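PDB 2QZ7: TerD domain-containing protein from Streptomyces coelicolor A3, which is of uncharacterised function but belongs to the TerD family linked to tellurite resistance, and carries sodium ions in its crystal structure. Local coordinates for residues A[24-29]-A[93-98]; A[110-115]-A[177-182]; A[117-122]-A[149-154]. All coordinates share one frame; numbering follows the deposited sequence.

Interaction 1: residues A[24-29]-A[93-98]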
ATOM      1  N   LYS A  24       5.592  12.081  11.037  1.00 55.05           N
ATOM      2  CA  LYS A  24       4.384  12.723  11.488  1.00 56.42           C
ATOM      3  C   LYS A  24       3.333  12.511  10.484  1.00 56.75           C
ATOM      4  O   LYS A  24       2.201  12.223  10.822  1.00 58.01           O
ATOM      5  CB  LYS A  24       4.597  14.222  11.684  1.00 56.00           C
ATOM      6  CG  LYS A  24       5.386  14.577  12.922  1.00 57.08           C
ATOM      7  CD  LYS A  24       5.611  16.073  12.935  1.00 57.42           C
ATOM      8  CE  LYS A  24       6.096  16.545  14.286  1.00 59.73           C
ATOM      9  NZ  LYS A  24       5.747  17.986  14.465  1.00 59.68           N
ATOM     10  N   ARG A  25       3.707  12.695   9.228  1.00 57.81           N
ATOM     11  CA  ARG A  25       2.801  12.487   8.143  1.00 58.68           C
ATOM     12  C   ARG A  25       3.600  11.896   6.977  1.00 58.11           C
ATOM     13  O   ARG A  25       4.801  12.167   6.827  1.00 59.32           O
ATOM     14  CB  ARG A  25       2.048  13.774   7.792  1.00 59.10           C
ATOM     15  CG  ARG A  25       2.835  14.873   7.082  1.00 62.62           C
ATOM     16  CD  ARG A  25       2.792  14.659   5.560  1.00 67.06           C
ATOM     17  NE  ARG A  25       2.621  15.927   4.833  1.00 66.21           N
ATOM     18  CZ  ARG A  25       1.438  16.429   4.482  1.00 67.96           C
ATOM     19  NH1 ARG A  25       0.328  15.763   4.789  1.00 65.77           N
ATOM     20  NH2 ARG A  25       1.362  17.602   3.831  1.00 68.23           N
ATOM     21  N   VAL A  26       2.956  11.042   6.206  1.00 55.25           N
ATOM     22  CA  VAL A  26       3.637  10.305   5.173  1.00 53.64           C
ATOM     23  C   VAL A  26       2.648  10.135   4.037  1.00 51.43           C
ATOM     24  O   VAL A  26       1.439  10.139   4.269  1.00 50.24           O
ATOM     25  CB  VAL A  26       4.175   8.928   5.707  1.00 54.75           C
ATOM     26  CG1 VAL A  26       3.080   7.937   5.901  1.00 53.83           C
ATOM     27  CG2 VAL A  26       5.214   8.368   4.780  1.00 55.96           C
ATOM     28  N   ASP A  27       3.146  10.058   2.815  1.00 49.69           N
ATOM     29  CA  ASP A  27       2.266   9.751   1.683  1.00 48.45           C
ATOM     30  C   ASP A  27       2.867   8.701   0.775  1.00 47.40           C
ATOM     31  O   ASP A  27       4.101   8.460   0.781  1.00 46.74           O
ATOM     32  CB  ASP A  27       1.867  11.004   0.893  1.00 48.27           C
ATOM     33  CG  ASP A  27       2.983  11.518  -0.007  1.00 49.47           C
ATOM     34  OD1 ASP A  27       2.785  11.626  -1.231  1.00 50.28           O
ATOM     35  OD2 ASP A  27       4.062  11.850   0.508  1.00 48.26           O
ATOM     36  N   VAL A  28       1.968   8.043   0.042  1.00 45.33           N
ATOM     37  CA  VAL A  28       2.314   7.003  -0.867  1.00 44.04           C
ATOM     38  C   VAL A  28       1.669   7.388  -2.197  1.00 44.54           C
ATOM     39  O   VAL A  28       0.472   7.661  -2.268  1.00 44.16           O
ATOM     40  CB  VAL A  28       1.777   5.644  -0.377  1.00 46.33           C
ATOM     41  CG1 VAL A  28       2.118   4.520  -1.367  1.00 42.83           C
ATOM     42  CG2 VAL A  28       2.348   5.325   1.020  1.00 43.05           C
ATOM     43  N   ARG A  29       2.474   7.452  -3.244  1.00 44.00           N
ATOM     44  CA  ARG A  29       1.938   7.773  -4.593  1.00 44.43           C
ATOM     45  C   ARG A  29       2.266   6.628  -5.516  1.00 43.85           C
ATOM     46  O   ARG A  29       3.376   6.053  -5.440  1.00 43.49           O
ATOM     47  CB  ARG A  29       2.577   9.067  -5.132  1.00 44.17           C
ATOM     48  CG  ARG A  29       2.113  10.345  -4.437  1.00 45.93           C
ATOM     49  CD  ARG A  29       3.026  11.544  -4.826  1.00 47.23           C
ATOM     50  NE  ARG A  29       4.303  11.394  -4.126  1.00 45.86           N
ATOM     51  CZ  ARG A  29       5.393  12.126  -4.337  1.00 49.36           C
ATOM     52  NH1 ARG A  29       5.389  13.078  -5.242  1.00 48.59           N
ATOM     53  NH2 ARG A  29       6.491  11.909  -3.616  1.00 48.78           N
HETATM   54  N   MSE A  93      -2.146   8.080  -1.302  1.00 42.45           N
HETATM   55  CA  MSE A  93      -2.709   7.920   0.018  1.00 42.20           C
HETATM   56  C   MSE A  93      -1.805   8.667   0.993  1.00 42.56           C
HETATM   57  O   MSE A  93      -0.583   8.410   1.057  1.00 40.72           O
HETATM   58  CB  MSE A  93      -2.739   6.412   0.395  1.00 43.88           C
HETATM   59  CG  MSE A  93      -3.485   6.149   1.740  1.00 40.54           C
HETATM   60 SE   MSE A  93      -3.626   4.297   2.202  0.80 47.05          SE
HETATM   61  CE  MSE A  93      -4.913   3.815   0.861  1.00 39.48           C
ATOM     62  N   THR A  94      -2.397   9.588   1.750  1.00 42.69           N
ATOM     63  CA  THR A  94      -1.659  10.326   2.801  1.00 43.87           C
ATOM     64  C   THR A  94      -2.018   9.863   4.232  1.00 43.99           C
ATOM     65  O   THR A  94      -3.187   9.785   4.575  1.00 44.73           O
ATOM     66  CB  THR A  94      -1.922  11.823   2.623  1.00 43.95           C
ATOM     67  OG1 THR A  94      -1.482  12.226   1.320  1.00 44.84           O
ATOM     68  CG2 THR A  94      -1.230  12.696   3.712  1.00 46.11           C
ATOM     69  N   PHE A  95      -1.013   9.639   5.082  1.00 43.94           N
ATOM     70  CA  PHE A  95      -1.231   9.227   6.464  1.00 44.49           C
ATOM     71  C   PHE A  95      -0.785  10.295   7.419  1.00 45.51           C
ATOM     72  O   PHE A  95       0.357  10.759   7.334  1.00 46.27           O
ATOM     73  CB  PHE A  95      -0.420   7.958   6.847  1.00 42.40           C
ATOM     74  CG  PHE A  95      -0.579   6.804   5.891  1.00 44.39           C
ATOM     75  CD1 PHE A  95      -1.173   5.613   6.332  1.00 43.91           C
ATOM     76  CD2 PHE A  95      -0.144   6.890   4.566  1.00 43.57           C
ATOM     77  CE1 PHE A  95      -1.318   4.546   5.478  1.00 43.64           C
ATOM     78  CE2 PHE A  95      -0.289   5.795   3.692  1.00 41.31           C
ATOM     79  CZ  PHE A  95      -0.867   4.628   4.179  1.00 42.93           C
ATOM     80  N   GLU A  96      -1.660  10.648   8.352  1.00 44.90           N
ATOM     81  CA  GLU A  96      -1.292  11.544   9.410  1.00 45.97           C
ATOM     82  C   GLU A  96      -1.083  10.609  10.569  1.00 45.43           C
ATOM     83  O   GLU A  96      -1.957  10.459  11.413  1.00 45.63           O
ATOM     84  CB  GLU A  96      -2.401  12.570   9.699  1.00 45.37           C
ATOM     85  CG  GLU A  96      -2.794  13.494   8.527  1.00 50.60           C
ATOM     86  CD  GLU A  96      -1.647  14.375   7.992  1.00 56.38           C
ATOM     87  OE1 GLU A  96      -0.772  14.832   8.778  1.00 58.58           O
ATOM     88  OE2 GLU A  96      -1.631  14.626   6.758  1.00 60.07           O
ATOM     89  N   LEU A  97       0.076   9.952  10.566  1.00 46.21           N
ATOM     90  CA  LEU A  97       0.485   8.959  11.579  1.00 46.26           C
ATOM     91  C   LEU A  97       0.361   9.471  13.024  1.00 46.62           C
ATOM     92  O   LEU A  97      -0.123   8.770  13.909  1.00 46.29           O
ATOM     93  CB  LEU A  97       1.916   8.486  11.278  1.00 45.77           C
ATOM     94  CG  LEU A  97       2.088   7.772   9.906  1.00 45.27           C
ATOM     95  CD1 LEU A  97       3.539   7.404   9.667  1.00 43.06           C
ATOM     96  CD2 LEU A  97       1.253   6.545   9.805  1.00 45.45           C
ATOM     97  N   ASP A  98       0.758  10.715  13.233  1.00 48.02           N
ATOM     98  CA  ASP A  98       0.749  11.322  14.560  1.00 49.41           C
ATOM     99  C   ASP A  98      -0.658  11.462  15.138  1.00 49.76           C
ATOM    100  O   ASP A  98      -0.811  11.624  16.328  1.00 50.22           O
ATOM    101  CB  ASP A  98       1.495  12.660  14.542  1.00 50.28           C
ATOM    102  CG  ASP A  98       0.841  13.721  13.635  1.00 52.50           C
ATOM    103  OD1 ASP A  98       1.063  14.915  13.936  1.00 56.59           O
ATOM    104  OD2 ASP A  98       0.163  13.401  12.615  1.00 53.94           O
TER

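Interaction 2: residues A[110-115]-A[177-182]. With EDO (1,2-ethanediol), chain F.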
ATOM      1  N   GLY A 110       0.577  -1.325   0.869  1.00 41.29           N
ATOM      2  CA  GLY A 110       0.984  -2.095  -0.289  1.00 40.46           C
ATOM      3  C   GLY A 110       0.151  -1.719  -1.514  1.00 41.79           C
ATOM      4  O   GLY A 110      -0.630  -0.736  -1.494  1.00 41.22           O
ATOM      5  N   VAL A 111       0.357  -2.470  -2.573  1.00 41.46           N
ATOM      6  CA  VAL A 111      -0.295  -2.235  -3.834  1.00 41.84           C
ATOM      7  C   VAL A 111      -0.803  -3.573  -4.331  1.00 42.47           C
ATOM      8  O   VAL A 111      -0.078  -4.581  -4.347  1.00 43.03           O
ATOM      9  CB  VAL A 111       0.652  -1.544  -4.854  1.00 42.25           C
ATOM     10  CG1 VAL A 111       0.024  -1.483  -6.278  1.00 40.33           C
ATOM     11  CG2 VAL A 111       1.030  -0.107  -4.391  1.00 40.97           C
ATOM     12  N   ALA A 112      -2.070  -3.589  -4.728  1.00 42.94           N
ATOM     13  CA  ALA A 112      -2.692  -4.797  -5.264  1.00 42.65           C
ATOM     14  C   ALA A 112      -3.200  -4.618  -6.704  1.00 42.34           C
ATOM     15  O   ALA A 112      -3.756  -3.570  -7.043  1.00 42.46           O
ATOM     16  CB  ALA A 112      -3.842  -5.265  -4.345  1.00 42.22           C
ATOM     17  N   ILE A 113      -3.010  -5.645  -7.527  1.00 41.93           N
ATOM     18  CA  ILE A 113      -3.541  -5.664  -8.894  1.00 42.22           C
ATOM     19  C   ILE A 113      -4.838  -6.440  -8.901  1.00 42.85           C
ATOM     20  O   ILE A 113      -4.889  -7.556  -8.376  1.00 44.50           O
ATOM     21  CB  ILE A 113      -2.519  -6.293  -9.903  1.00 42.32           C
ATOM     22  CG1 ILE A 113      -1.151  -5.592  -9.765  1.00 44.07           C
ATOM     23  CG2 ILE A 113      -3.037  -6.223 -11.342  1.00 40.05           C
ATOM     24  CD1 ILE A 113      -0.001  -6.379 -10.412  1.00 41.92           C
ATOM     25  N   HIS A 114      -5.891  -5.877  -9.493  1.00 43.24           N
ATOM     26  CA  HIS A 114      -7.135  -6.645  -9.707  1.00 44.46           C
ATOM     27  C   HIS A 114      -6.965  -7.840 -10.629  1.00 44.97           C
ATOM     28  O   HIS A 114      -6.230  -7.796 -11.639  1.00 44.39           O
ATOM     29  CB  HIS A 114      -8.311  -5.744 -10.077  1.00 44.05           C
ATOM     30  CG  HIS A 114      -8.717  -4.857  -8.933  1.00 45.00           C
ATOM     31  ND1 HIS A 114      -9.928  -4.964  -8.294  1.00 47.11           N
ATOM     32  CD2 HIS A 114      -8.042  -3.877  -8.293  1.00 42.29           C
ATOM     33  CE1 HIS A 114      -9.998  -4.069  -7.328  1.00 47.54           C
ATOM     34  NE2 HIS A 114      -8.860  -3.403  -7.300  1.00 46.47           N
ATOM     35  N   GLN A 115      -7.627  -8.931 -10.252  1.00 46.40           N
ATOM     36  CA  GLN A 115      -7.385 -10.212 -10.882  1.00 47.22           C
ATOM     37  C   GLN A 115      -8.586 -10.708 -11.682  1.00 48.90           C
ATOM     38  O   GLN A 115      -8.554 -11.812 -12.218  1.00 49.44           O
ATOM     39  CB  GLN A 115      -7.001 -11.247  -9.814  1.00 47.68           C
ATOM     40  CG  GLN A 115      -5.690 -10.974  -9.098  1.00 44.30           C
ATOM     41  CD  GLN A 115      -4.492 -10.917 -10.043  1.00 42.42           C
ATOM     42  OE1 GLN A 115      -4.206 -11.872 -10.751  1.00 44.01           O
ATOM     43  NE2 GLN A 115      -3.753  -9.803 -10.010  1.00 40.92           N
ATOM     44  N   SER A 177      -2.353 -13.223  -3.982  1.00 45.88           N
ATOM     45  CA  SER A 177      -3.765 -13.109  -3.703  1.00 45.02           C
ATOM     46  C   SER A 177      -4.431 -11.946  -4.481  1.00 45.63           C
ATOM     47  O   SER A 177      -3.739 -11.061  -5.027  1.00 45.06           O
ATOM     48  CB  SER A 177      -3.939 -12.940  -2.181  1.00 45.12           C
ATOM     49  OG  SER A 177      -3.036 -11.968  -1.643  1.00 42.65           O
ATOM     50  N   ASP A 178      -5.759 -11.975  -4.574  1.00 45.36           N
ATOM     51  CA  ASP A 178      -6.505 -10.821  -5.099  1.00 46.25           C
ATOM     52  C   ASP A 178      -6.580  -9.718  -4.043  1.00 44.89           C
ATOM     53  O   ASP A 178      -6.161  -9.937  -2.917  1.00 43.77           O
ATOM     54  CB  ASP A 178      -7.894 -11.206  -5.665  1.00 47.77           C
ATOM     55  CG  ASP A 178      -8.904 -11.629  -4.603  1.00 51.81           C
ATOM     56  OD1 ASP A 178      -8.726 -11.377  -3.400  1.00 53.89           O
ATOM     57  OD2 ASP A 178      -9.935 -12.228  -5.021  1.00 59.83           O
ATOM     58  N   PRO A 179      -7.042  -8.505  -4.432  1.00 44.03           N
ATOM     59  CA  PRO A 179      -7.016  -7.380  -3.474  1.00 42.37           C
ATOM     60  C   PRO A 179      -7.667  -7.644  -2.117  1.00 42.21           C
ATOM     61  O   PRO A 179      -7.114  -7.237  -1.098  1.00 41.95           O
ATOM     62  CB  PRO A 179      -7.748  -6.261  -4.230  1.00 42.78           C
ATOM     63  CG  PRO A 179      -7.436  -6.541  -5.698  1.00 42.26           C
ATOM     64  CD  PRO A 179      -7.538  -8.088  -5.766  1.00 43.50           C
ATOM     65  N   VAL A 180      -8.828  -8.286  -2.088  1.00 41.44           N
ATOM     66  CA  VAL A 180      -9.561  -8.485  -0.830  1.00 43.33           C
ATOM     67  C   VAL A 180      -8.801  -9.506   0.076  1.00 42.70           C
ATOM     68  O   VAL A 180      -8.598  -9.295   1.282  1.00 42.05           O
ATOM     69  CB  VAL A 180     -11.015  -8.987  -1.075  1.00 44.71           C
ATOM     70  CG1 VAL A 180     -11.732  -9.166   0.275  1.00 46.12           C
ATOM     71  CG2 VAL A 180     -11.824  -7.979  -1.964  1.00 47.59           C
ATOM     72  N   LEU A 181      -8.377 -10.610  -0.533  1.00 42.05           N
ATOM     73  CA  LEU A 181      -7.592 -11.593   0.205  1.00 40.93           C
ATOM     74  C   LEU A 181      -6.254 -11.008   0.710  1.00 40.88           C
ATOM     75  O   LEU A 181      -5.837 -11.271   1.871  1.00 40.18           O
ATOM     76  CB  LEU A 181      -7.379 -12.855  -0.625  1.00 40.35           C
ATOM     77  CG  LEU A 181      -6.784 -14.028   0.160  1.00 39.62           C
ATOM     78  CD1 LEU A 181      -7.685 -14.415   1.404  1.00 42.28           C
ATOM     79  CD2 LEU A 181      -6.534 -15.258  -0.713  1.00 44.16           C
ATOM     80  N   PHE A 182      -5.589 -10.227  -0.147  1.00 40.78           N
ATOM     81  CA  PHE A 182      -4.309  -9.556   0.189  1.00 41.16           C
ATOM     82  C   PHE A 182      -4.436  -8.754   1.470  1.00 42.79           C
ATOM     83  O   PHE A 182      -3.576  -8.832   2.362  1.00 42.77           O
ATOM     84  CB  PHE A 182      -3.892  -8.625  -0.958  1.00 41.32           C
ATOM     85  CG  PHE A 182      -2.683  -7.767  -0.680  1.00 40.34           C
ATOM     86  CD1 PHE A 182      -1.442  -8.349  -0.369  1.00 41.85           C
ATOM     87  CD2 PHE A 182      -2.791  -6.374  -0.731  1.00 39.29           C
ATOM     88  CE1 PHE A 182      -0.322  -7.551  -0.149  1.00 40.19           C
ATOM     89  CE2 PHE A 182      -1.689  -5.563  -0.538  1.00 40.20           C
ATOM     90  CZ  PHE A 182      -0.429  -6.146  -0.257  1.00 36.79           C
TER
HETATM   91  C1  EDO F 196     -11.428  -8.133  -7.908  1.00 49.60           C
HETATM   92  O1  EDO F 196     -11.924  -6.921  -8.485  1.00 52.77           O
HETATM   93  C2  EDO F 196     -10.070  -8.277  -8.522  1.00 44.15           C
HETATM   94  O2  EDO F 196      -9.432  -9.445  -8.056  1.00 43.16           O
HETATM   95  O   HOH W   1      -4.157  -8.444  -5.675  1.00 32.78           O

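Interaction 3: residues A[117-122]-A[149-154]. With NA (sodium ion), chain E.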
ATOM      1  N   ASN A 117      -9.868  -9.978 -14.532  1.00 53.53           N
ATOM      2  CA  ASN A 117      -9.687 -10.207 -15.953  1.00 53.90           C
ATOM      3  C   ASN A 117      -8.569 -11.214 -16.232  1.00 53.38           C
ATOM      4  O   ASN A 117      -7.971 -11.194 -17.294  1.00 53.98           O
ATOM      5  CB  ASN A 117      -9.436  -8.876 -16.662  1.00 54.42           C
ATOM      6  CG  ASN A 117     -10.579  -7.884 -16.463  1.00 55.29           C
ATOM      7  OD1 ASN A 117     -11.744  -8.198 -16.734  1.00 56.72           O
ATOM      8  ND2 ASN A 117     -10.246  -6.675 -15.999  1.00 54.93           N
ATOM      9  N   GLY A 118      -8.303 -12.093 -15.266  1.00 52.66           N
ATOM     10  CA  GLY A 118      -7.236 -13.090 -15.383  1.00 51.47           C
ATOM     11  C   GLY A 118      -6.014 -12.796 -14.518  1.00 50.15           C
ATOM     12  O   GLY A 118      -5.827 -11.655 -14.053  1.00 50.11           O
ATOM     13  N   HIS A 119      -5.183 -13.827 -14.321  1.00 48.85           N
ATOM     14  CA  HIS A 119      -3.953 -13.743 -13.516  1.00 48.29           C
ATOM     15  C   HIS A 119      -2.994 -12.645 -13.997  1.00 47.94           C
ATOM     16  O   HIS A 119      -2.426 -12.747 -15.085  1.00 47.40           O
ATOM     17  CB  HIS A 119      -3.241 -15.112 -13.442  1.00 48.43           C
ATOM     18  CG  HIS A 119      -1.912 -15.084 -12.736  1.00 47.73           C
ATOM     19  ND1 HIS A 119      -1.787 -14.902 -11.372  1.00 48.30           N
ATOM     20  CD2 HIS A 119      -0.652 -15.223 -13.211  1.00 47.12           C
ATOM     21  CE1 HIS A 119      -0.510 -14.927 -11.039  1.00 46.39           C
ATOM     22  NE2 HIS A 119       0.200 -15.121 -12.139  1.00 48.79           N
ATOM     23  N   LYS A 120      -2.810 -11.605 -13.178  1.00 46.98           N
ATOM     24  CA  LYS A 120      -2.028 -10.445 -13.615  1.00 46.56           C
ATOM     25  C   LYS A 120      -1.011  -9.982 -12.555  1.00 46.35           C
ATOM     26  O   LYS A 120      -1.355  -9.746 -11.400  1.00 45.34           O
ATOM     27  CB  LYS A 120      -2.978  -9.321 -14.031  1.00 46.42           C
ATOM     28  CG  LYS A 120      -2.342  -8.121 -14.707  1.00 47.11           C
ATOM     29  CD  LYS A 120      -3.337  -6.956 -14.809  1.00 45.91           C
ATOM     30  CE  LYS A 120      -4.329  -7.176 -15.971  1.00 44.45           C
ATOM     31  NZ  LYS A 120      -5.338  -6.051 -16.074  1.00 42.76           N
ATOM     32  N   THR A 121       0.251  -9.874 -12.964  1.00 46.21           N
ATOM     33  CA  THR A 121       1.338  -9.543 -12.040  1.00 45.68           C
ATOM     34  C   THR A 121       1.929  -8.160 -12.380  1.00 44.99           C
ATOM     35  O   THR A 121       1.546  -7.546 -13.376  1.00 44.48           O
ATOM     36  CB  THR A 121       2.441 -10.600 -12.101  1.00 45.40           C
ATOM     37  OG1 THR A 121       3.106 -10.500 -13.363  1.00 46.64           O
ATOM     38  CG2 THR A 121       1.870 -12.037 -11.948  1.00 47.54           C
ATOM     39  N   PHE A 122       2.862  -7.689 -11.551  1.00 44.28           N
ATOM     40  CA  PHE A 122       3.540  -6.407 -11.749  1.00 44.09           C
ATOM     41  C   PHE A 122       4.353  -6.374 -13.036  1.00 44.90           C
ATOM     42  O   PHE A 122       4.544  -5.289 -13.629  1.00 44.54           O
ATOM     43  CB  PHE A 122       4.411  -6.047 -10.532  1.00 42.83           C
ATOM     44  CG  PHE A 122       3.612  -5.612  -9.336  1.00 42.72           C
ATOM     45  CD1 PHE A 122       3.149  -4.305  -9.233  1.00 39.25           C
ATOM     46  CD2 PHE A 122       3.306  -6.516  -8.311  1.00 39.90           C
ATOM     47  CE1 PHE A 122       2.375  -3.905  -8.124  1.00 41.31           C
ATOM     48  CE2 PHE A 122       2.553  -6.150  -7.216  1.00 41.70           C
ATOM     49  CZ  PHE A 122       2.084  -4.812  -7.099  1.00 41.71           C
ATOM     50  N   GLY A 149       6.670 -11.305 -10.336  1.00 44.97           N
ATOM     51  CA  GLY A 149       5.685 -12.392 -10.380  1.00 43.75           C
ATOM     52  C   GLY A 149       4.455 -12.273  -9.473  1.00 43.59           C
ATOM     53  O   GLY A 149       3.574 -13.125  -9.512  1.00 42.97           O
ATOM     54  N   ALA A 150       4.373 -11.204  -8.677  1.00 43.24           N
ATOM     55  CA  ALA A 150       3.334 -11.065  -7.657  1.00 42.30           C
ATOM     56  C   ALA A 150       2.085 -10.378  -8.189  1.00 42.10           C
ATOM     57  O   ALA A 150       2.171  -9.525  -9.061  1.00 40.96           O
ATOM     58  CB  ALA A 150       3.878 -10.288  -6.430  1.00 42.27           C
ATOM     59  N   THR A 151       0.932 -10.715  -7.610  1.00 42.01           N
ATOM     60  CA  THR A 151      -0.338 -10.048  -7.924  1.00 41.50           C
ATOM     61  C   THR A 151      -0.563  -8.839  -7.008  1.00 42.20           C
ATOM     62  O   THR A 151      -1.332  -7.917  -7.298  1.00 41.02           O
ATOM     63  CB  THR A 151      -1.468 -11.013  -7.702  1.00 42.41           C
ATOM     64  OG1 THR A 151      -1.428 -11.467  -6.342  1.00 41.81           O
ATOM     65  CG2 THR A 151      -1.337 -12.222  -8.683  1.00 40.07           C
ATOM     66  N   ALA A 152       0.140  -8.853  -5.893  1.00 41.89           N
ATOM     67  CA  ALA A 152       0.025  -7.815  -4.896  1.00 42.70           C
ATOM     68  C   ALA A 152       1.348  -7.769  -4.129  1.00 42.50           C
ATOM     69  O   ALA A 152       2.103  -8.753  -4.138  1.00 43.04           O
ATOM     70  CB  ALA A 152      -1.180  -8.085  -3.959  1.00 42.18           C
ATOM     71  N   ALA A 153       1.637  -6.637  -3.495  1.00 42.60           N
ATOM     72  CA  ALA A 153       2.884  -6.466  -2.719  1.00 43.06           C
ATOM     73  C   ALA A 153       2.778  -5.452  -1.602  1.00 43.22           C
ATOM     74  O   ALA A 153       2.259  -4.355  -1.802  1.00 43.95           O
ATOM     75  CB  ALA A 153       4.047  -6.078  -3.642  1.00 42.83           C
ATOM     76  N   THR A 154       3.338  -5.765  -0.437  1.00 43.13           N
ATOM     77  CA  THR A 154       3.518  -4.704   0.587  1.00 43.04           C
ATOM     78  C   THR A 154       4.700  -3.872   0.108  1.00 43.56           C
ATOM     79  O   THR A 154       5.548  -4.402  -0.639  1.00 42.51           O
ATOM     80  CB  THR A 154       3.801  -5.290   1.986  1.00 42.26           C
ATOM     81  OG1 THR A 154       4.889  -6.219   1.900  1.00 43.49           O
ATOM     82  CG2 THR A 154       2.571  -6.023   2.466  1.00 42.00           C
TER
HETATM   83 NA    NA E 195       5.685  -3.493 -13.878  1.00 52.95          NA
HETATM   84  O   HOH W   2       7.240  -4.264 -12.538  1.00 43.38           O

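Interaction 1: residues A[24-29]-A[93-98]
Val26 and Phe95 form a hydrogen-bonded antiparallel pair: Val26 N donates a hydrogen bond to Phe95 O at 2.8 Å, and Phe95 N returns a nearly straight bond (173°) to Val26 O. A second such pair joins Val28 and Met93, a selenomethionine here, in both directions. On the buried face, CG1 of Val26, set between its backbone N and carbonyl carbon (chi1 74°), lies alongside Phe95 CB at 3.6 Å and touches Leu97 CD1, while CG2 of Val28 reaches Phe95 CE2 at 3.8 Å. Asp27 and Thr94 occupy the other face, the Thr94 hydroxyl hydrogen-bonded to the Glu92 carboxylate. Just past the paired strands, Arg25 and Glu96 run side by side in a salt bridge; NH1 meets OE2 at 3.0 Å near the guanidinium plane, the carboxylate turned 56° from it. In the following 3-10 turn, Asp98 N bonds to Lys24 O at 3.2 Å. Further out, Ile46 and Ala48 of strand 44-52 meet Val28, Met93 and Phe95, so the apolar face packs against the second sheet of a beta sandwich. Strands 129-134 and 75-77 flank the pair. Apolar groups are turned into the sandwich, while the salt bridge lies at the more exposed loop end of the pair.

Interaction 2: residues A[110-115]-A[177-182]
Phe182 has CG anti to its backbone N (chi1 174°), which carries the ring from the first helical turn towards strand 110-113, whereas His114 has CG beside its own N (chi1 -67°), which brings its imidazole back over Pro179. There Pro179 CG sits 3.7 Å from the centroid of the His114 ring and only 5° off its normal, a CH-pi contact over the face. Ala112 CB fills the angle between Pro179 and Phe182, 4.0 Å from Pro179 CB and 3.9 Å from Phe182 CD2. Gly110 CA lies at the edge of the phenyl ring. At the loop end, Gln115 CG passes Asp178 obliquely, and Gln115 NE2 donates hydrogen bonds to Ile113 O, from above the carbonyl plane, and to Lys120 O.

No direct hydrogen bond joins the segments; a water lies between Ile113 O and Ser177 O instead. An ethanediol, probably from the crystallisation liquor, bonds to His114 ND1 through O1 at 2.8 Å, in the ring plane, and takes Gln115 N on O2 at 2.9 Å. His114 NE2 is hydrogen-bonded to OD2 of Asp45, a sodium-binding residue, and its ring stacks with His43. Asp178 is the N-cap, its OD1 accepting from Leu181 N at 3.0 Å. The helix therefore meets the sheet through apolar and CH-pi contacts; the Asp178 cap secures its start, Asp45 holds the histidine NE2, and the ethanediol is probably incidental.

Interaction 3: residues A[117-122]-A[149-154]
The two segments meet where Thr121 and Thr151 bring their CA atoms to 4.5 Å, and a single hydrogen bond crosses between them, from Phe122 N to Ala150 O at 3.2 Å, bent to 141° at the hydrogen. The same carbonyl oxygen receives a CA-H...O contact from Thr121 CA at 3.1 Å. With CG beside its backbone N (chi1 -74°), the Phe122 ring extends along the start of strand 152-160, CE2 reaching Ala153 CB at 3.9 Å while the peptide carbon of Ala152 lies at the ring edge; CD2 rests 4.3 Å from Ala150 CB. Thr121 turns its methyl CG2 to Gly149 O, and its hydroxyl bonds to Ala148 O. At the outer end, CG2 of Thr151 meets His119 CE1 at 3.7 Å, the two side chains crossing at about a right angle.

Phe144 stacks on the Phe122 ring, and Val111 and Ile113 of the neighbouring strand touch it too. Thr151 and Ala152 both face Phe175 in a classic beta bulge, and Thr151 OG1 bonds to Ser177 O. The Phe122 carbonyl O binds a sodium ion at 2.1 Å, with Val125 O, Thr128 OG1 and a water. Phe122 N-H thus ties the loop to Ala150, its ring is buried against the backbone of 150-153 and apolar side chains, and its carbonyl serves the metal, consistent with ring burial helping to place that carbonyl.

Interactions 2 and 3 form one neighbourhood, their centres about 7 Å apart, because strands 104-113 and 152-160 are adjacent in the same sheet. Along the chain, interaction 3 is nested within the loop that interaction 2 closes. They also touch directly: Ile113 CD1 packs at 3.3 Å against Thr121 C. Interaction 1 belongs to the other sheet of the sandwich, on the opposite side of the chain's centre, with its centre about 21 Å from that of interaction 2 and about 25 Å from that of interaction 3. Interaction 3 supplies a ligand to one sodium ion; the ions about 6 Å from the His114 side chain and about 9 Å from that of Met93 are not that one.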